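Local coordinates for protein erythromycin C-12 hydroxylase (Saccharopolyspora erythraea, PDB 2JJN) that hydroxylates the macrolactone ring of erythromycin D at C-12, giving erythromycin C, as a heme-dependent cytochrome P450 monooxygenase, at residues D120-R123 with S124-D128; L139-P142 with L143-I147. The protein carries 2 engineered substitutions. One frame throughout, in Å; residues are numbered along the deposited sequence.

Contact 1 (D120-R123 with S124-D128); sequences DVTR and SLLAD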
loop_
_atom_site.group_PDB
_atom_site.type_symbol
_atom_site.label_atom_id
_atom_site.label_comp_id
_atom_site.label_asym_id
_atom_site.label_seq_id
_atom_site.Cartn_x
_atom_site.Cartn_y
_atom_site.Cartn_z
ATOM N N ASP A 120 -1.895 -14.537 -16.706
ATOM C CA ASP A 120 -1.213 -15.829 -16.835
ATOM C C ASP A 120 -0.689 -16.340 -15.502
ATOM O O ASP A 120 -0.928 -17.471 -15.110
ATOM C CB ASP A 120 -0.045 -15.616 -17.814
ATOM C CG ASP A 120 0.764 -16.875 -18.036
ATOM O OD1 ASP A 120 0.155 -17.870 -18.451
ATOM O OD2 ASP A 120 2.017 -16.860 -17.874
ATOM N N VAL A 121 0.071 -15.508 -14.791
ATOM C CA VAL A 121 0.598 -15.887 -13.474
ATOM C C VAL A 121 -0.535 -16.219 -12.527
ATOM O O VAL A 121 -0.506 -17.243 -11.859
ATOM C CB VAL A 121 1.460 -14.712 -12.904
ATOM C CG1 VAL A 121 1.795 -14.964 -11.419
ATOM C CG2 VAL A 121 2.734 -14.538 -13.737
ATOM N N THR A 122 -1.572 -15.383 -12.489
ATOM C CA THR A 122 -2.710 -15.609 -11.571
ATOM C C THR A 122 -3.412 -16.912 -11.873
ATOM O O THR A 122 -3.643 -17.741 -10.978
ATOM C CB THR A 122 -3.684 -14.460 -11.702
ATOM O OG1 THR A 122 -3.051 -13.250 -11.226
ATOM C CG2 THR A 122 -4.937 -14.697 -10.883
ATOM N N ARG A 123 -3.696 -17.132 -13.146
ATOM C CA ARG A 123 -4.449 -18.336 -13.544
ATOM C C ARG A 123 -3.661 -19.599 -13.249
ATOM O O ARG A 123 -4.229 -20.607 -12.764
ATOM C CB ARG A 123 -4.776 -18.272 -15.032
ATOM C CG ARG A 123 -5.780 -19.339 -15.428
ATOM C CD ARG A 123 -6.345 -19.076 -16.799
ATOM N NE ARG A 123 -7.195 -17.889 -16.826
ATOM C CZ ARG A 123 -7.803 -17.425 -17.927
ATOM N NH1 ARG A 123 -7.650 -18.074 -19.089
ATOM N NH2 ARG A 123 -8.538 -16.319 -17.921
ATOM N N SER A 124 -2.347 -19.567 -13.497
ATOM C CA SER A 124 -1.513 -20.740 -13.204
ATOM C C SER A 124 -1.350 -21.017 -11.739
ATOM O O SER A 124 -1.412 -22.182 -11.330
ATOM C CB SER A 124 -0.160 -20.554 -13.849
ATOM O OG SER A 124 -0.281 -20.693 -15.262
ATOM N N LEU A 125 -1.211 -19.957 -10.950
ATOM C CA LEU A 125 -1.058 -20.180 -9.508
ATOM C C LEU A 125 -2.352 -20.766 -8.926
ATOM O O LEU A 125 -2.331 -21.666 -8.091
ATOM C CB LEU A 125 -0.723 -18.865 -8.806
ATOM C CG LEU A 125 0.679 -18.296 -9.139
ATOM C CD1 LEU A 125 0.779 -16.946 -8.440
ATOM C CD2 LEU A 125 1.782 -19.228 -8.661
ATOM N N LEU A 126 -3.497 -20.215 -9.322
ATOM C CA LEU A 126 -4.776 -20.717 -8.758
ATOM C C LEU A 126 -5.102 -22.132 -9.255
ATOM O O LEU A 126 -5.692 -22.918 -8.513
ATOM C CB LEU A 126 -5.924 -19.771 -9.135
ATOM C CG LEU A 126 -5.891 -18.411 -8.398
ATOM C CD1 LEU A 126 -7.019 -17.580 -8.914
ATOM C CD2 LEU A 126 -5.961 -18.628 -6.887
ATOM N N ALA A 127 -4.701 -22.461 -10.487
ATOM C CA ALA A 127 -5.074 -23.780 -11.057
ATOM C C ALA A 127 -4.477 -24.968 -10.293
ATOM O O ALA A 127 -5.006 -26.078 -10.326
ATOM C CB ALA A 127 -4.712 -23.837 -12.517
ATOM N N ASP A 128 -3.410 -24.706 -9.544
ATOM C CA ASP A 128 -2.751 -25.752 -8.796
ATOM C C ASP A 128 -3.030 -25.790 -7.299
ATOM O O ASP A 128 -2.496 -26.649 -6.584
ATOM C CB ASP A 128 -1.250 -25.632 -9.046
ATOM C CG ASP A 128 -0.888 -26.011 -10.458
ATOM O OD1 ASP A 128 -1.600 -26.869 -11.008
ATOM O OD2 ASP A 128 0.077 -25.437 -10.988
HETATM O O HOH W 1 -1.826 -19.496 -17.479
HETATM O O HOH W 2 1.774 -19.744 -16.849
#
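V121 and L125 run abreast from successive turns of the helix, with V121 CG1 3.7 Å from L125 CD1. V121 sets this methyl anti to its own backbone N (chi1 169°), which carries it along the helix to the leucine branch. T122 and L126 repeat the pattern more loosely, CG2 of T122 standing 4.1 Å from CD1 of L126. On the exposed side the same i to i+4 spacing is bridged by solvent. Two waters each link D120 OD1 to S124 OG; one lies 2.7 Å from D120 OD1 and donates to it, while the other donates to the same oxygen only weakly. Beneath the side chains runs an unbroken series of alpha-helical bonds, from S124 N to D120 O through to A127 N and R123 O, the last the most bent at 142°. With V121 and L126 buried and D120, R123 and S124 exposed, the helix is amphipathic. The charged side chains also have partners outside this stretch: D120 OD2 in a salt bridge with R117, R123 NE in one with E369. T122 OG1 bonds back to I118 O. Helices 135-140, 142-152 and 356-374 cover the apolar face, L126 resting on I370 and F374 of the last.

Contact 2 (L139-P142 with L143-I147); sequences LAFP and LPVTI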
loop_
_atom_site.group_PDB
_atom_site.type_symbol
_atom_site.label_atom_id
_atom_site.label_comp_id
_atom_site.label_asym_id
_atom_site.label_seq_id
_atom_site.Cartn_x
_atom_site.Cartn_y
_atom_site.Cartn_z
ATOM N N LEU A 139 -1.355 -16.921 -3.809
ATOM C CA LEU A 139 -1.564 -15.897 -4.848
ATOM C C LEU A 139 -1.200 -14.486 -4.404
ATOM O O LEU A 139 -0.489 -13.772 -5.134
ATOM C CB LEU A 139 -3.033 -15.898 -5.309
ATOM C CG LEU A 139 -3.354 -14.834 -6.381
ATOM C CD1 LEU A 139 -2.552 -15.073 -7.658
ATOM C CD2 LEU A 139 -4.833 -14.793 -6.736
ATOM N N ALA A 140 -1.712 -14.042 -3.268
ATOM C CA ALA A 140 -1.671 -12.580 -3.026
ATOM C C ALA A 140 -0.249 -12.145 -2.766
ATOM O O ALA A 140 0.141 -11.024 -3.100
ATOM C CB ALA A 140 -2.573 -12.176 -1.880
ATOM N N PHE A 141 0.541 -13.020 -2.158
ATOM C CA PHE A 141 1.944 -12.676 -1.910
ATOM C C PHE A 141 2.772 -12.829 -3.185
ATOM O O PHE A 141 3.416 -11.833 -3.621
ATOM C CB PHE A 141 2.544 -13.490 -0.755
ATOM C CG PHE A 141 3.945 -13.074 -0.406
ATOM C CD1 PHE A 141 4.152 -12.110 0.589
ATOM C CD2 PHE A 141 5.032 -13.624 -1.083
ATOM C CE1 PHE A 141 5.462 -11.726 0.929
ATOM C CE2 PHE A 141 6.354 -13.237 -0.777
ATOM C CZ PHE A 141 6.546 -12.285 0.228
ATOM N N PRO A 142 2.776 -14.012 -3.841
ATOM C CA PRO A 142 3.641 -14.159 -5.026
ATOM C C PRO A 142 3.303 -13.279 -6.242
ATOM O O PRO A 142 4.204 -12.889 -6.993
ATOM C CB PRO A 142 3.517 -15.618 -5.423
ATOM C CG PRO A 142 2.410 -16.205 -4.576
ATOM C CD PRO A 142 2.076 -15.272 -3.485
ATOM N N LEU A 143 2.024 -13.028 -6.487
ATOM C CA LEU A 143 1.669 -12.322 -7.707
ATOM C C LEU A 143 2.373 -10.981 -7.846
ATOM O O LEU A 143 3.069 -10.807 -8.853
ATOM C CB LEU A 143 0.135 -12.192 -7.844
ATOM C CG LEU A 143 -0.302 -11.299 -8.999
ATOM C CD1 LEU A 143 0.021 -11.922 -10.403
ATOM C CD2 LEU A 143 -1.812 -11.053 -8.832
ATOM N N PRO A 144 2.200 -10.040 -6.880
ATOM C CA PRO A 144 2.800 -8.711 -7.090
ATOM C C PRO A 144 4.312 -8.751 -7.160
ATOM O O PRO A 144 4.902 -7.934 -7.916
ATOM C CB PRO A 144 2.336 -7.873 -5.884
ATOM C CG PRO A 144 1.550 -8.805 -4.997
ATOM C CD PRO A 144 1.477 -10.151 -5.590
ATOM N N VAL A 145 4.934 -9.651 -6.389
ATOM C CA VAL A 145 6.415 -9.838 -6.423
ATOM C C VAL A 145 6.877 -10.244 -7.833
ATOM O O VAL A 145 7.864 -9.699 -8.379
ATOM C CB VAL A 145 6.990 -10.944 -5.421
ATOM C CG1 VAL A 145 6.600 -10.730 -4.049
ATOM C CG2 VAL A 145 6.686 -12.359 -5.848
ATOM N N THR A 146 6.180 -11.228 -8.397
ATOM C CA THR A 146 6.544 -11.807 -9.671
ATOM C C THR A 146 6.411 -10.740 -10.722
ATOM O O THR A 146 7.327 -10.553 -11.550
ATOM C CB THR A 146 5.652 -13.043 -9.987
ATOM O OG1 THR A 146 6.011 -14.068 -9.057
ATOM C CG2 THR A 146 5.913 -13.564 -11.389
ATOM N N ILE A 147 5.294 -10.020 -10.676
ATOM C CA ILE A 147 5.013 -9.009 -11.691
ATOM C C ILE A 147 5.991 -7.842 -11.635
ATOM O O ILE A 147 6.539 -7.438 -12.682
ATOM C CB ILE A 147 3.540 -8.575 -11.624
ATOM C CG1 ILE A 147 2.657 -9.801 -11.942
ATOM C CG2 ILE A 147 3.221 -7.435 -12.585
ATOM C CD1 ILE A 147 2.882 -10.404 -13.349
#
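The backbone bond from L143 N to L139 O, 2.9 Å long with an N-H...O angle of 159°, spans the break between helices 135-140 and 142-152. L139 and L143 extend in company from the same side, and L139 CD1 reaches L143 CB at 3.9 Å. With CG anti to the backbone N (chi1 179°), L139 swings its end toward the following turn. F141 and V145 instead meet at a slant, CE2 of the ring standing 4.1 Å from V145 CG1. P144, having no N-H to offer, turns its ring toward carbonyl oxygens of the preceding turn, and its CD lies 3.0 Å from A140 O. Those oxygens find donors in helix 228-259: A140 O accepts from T247 OG1 and F141 O from H243 NE2, so side chains of another helix supply bonds at the proline-rich junction. The backbone N-H of T146 returns to P142 O, an oxygen whose position is less certain. P144 and V145 both pack on H243, whose ring also meets F141 edge-to-face, and the F141 ring also meets that of W165. L139 and L143 pack on helix 115-127, and L139 also reaches L250 of helix 228-259.

How the contacts relate
Going from the N terminus, contact 1 closes successive turns within helix 115-127; the chain then passes through strand 132-134 into helix 135-140, which contact 2 joins to the first turn of helix 142-152. The two contacts follow in series and neither nest nor cross, yet the chain folds back so that their centres lie about 11 Å apart. L143 CD1 packs against both T122 and V121, 3.4 Å from T122 OG1 and 3.7 Å from V121 CG1, and L139 CD1 meets L125 CD1 at 3.9 Å. Together they join helix 356-374, beside contact 1, to helix 228-259, beside contact 2.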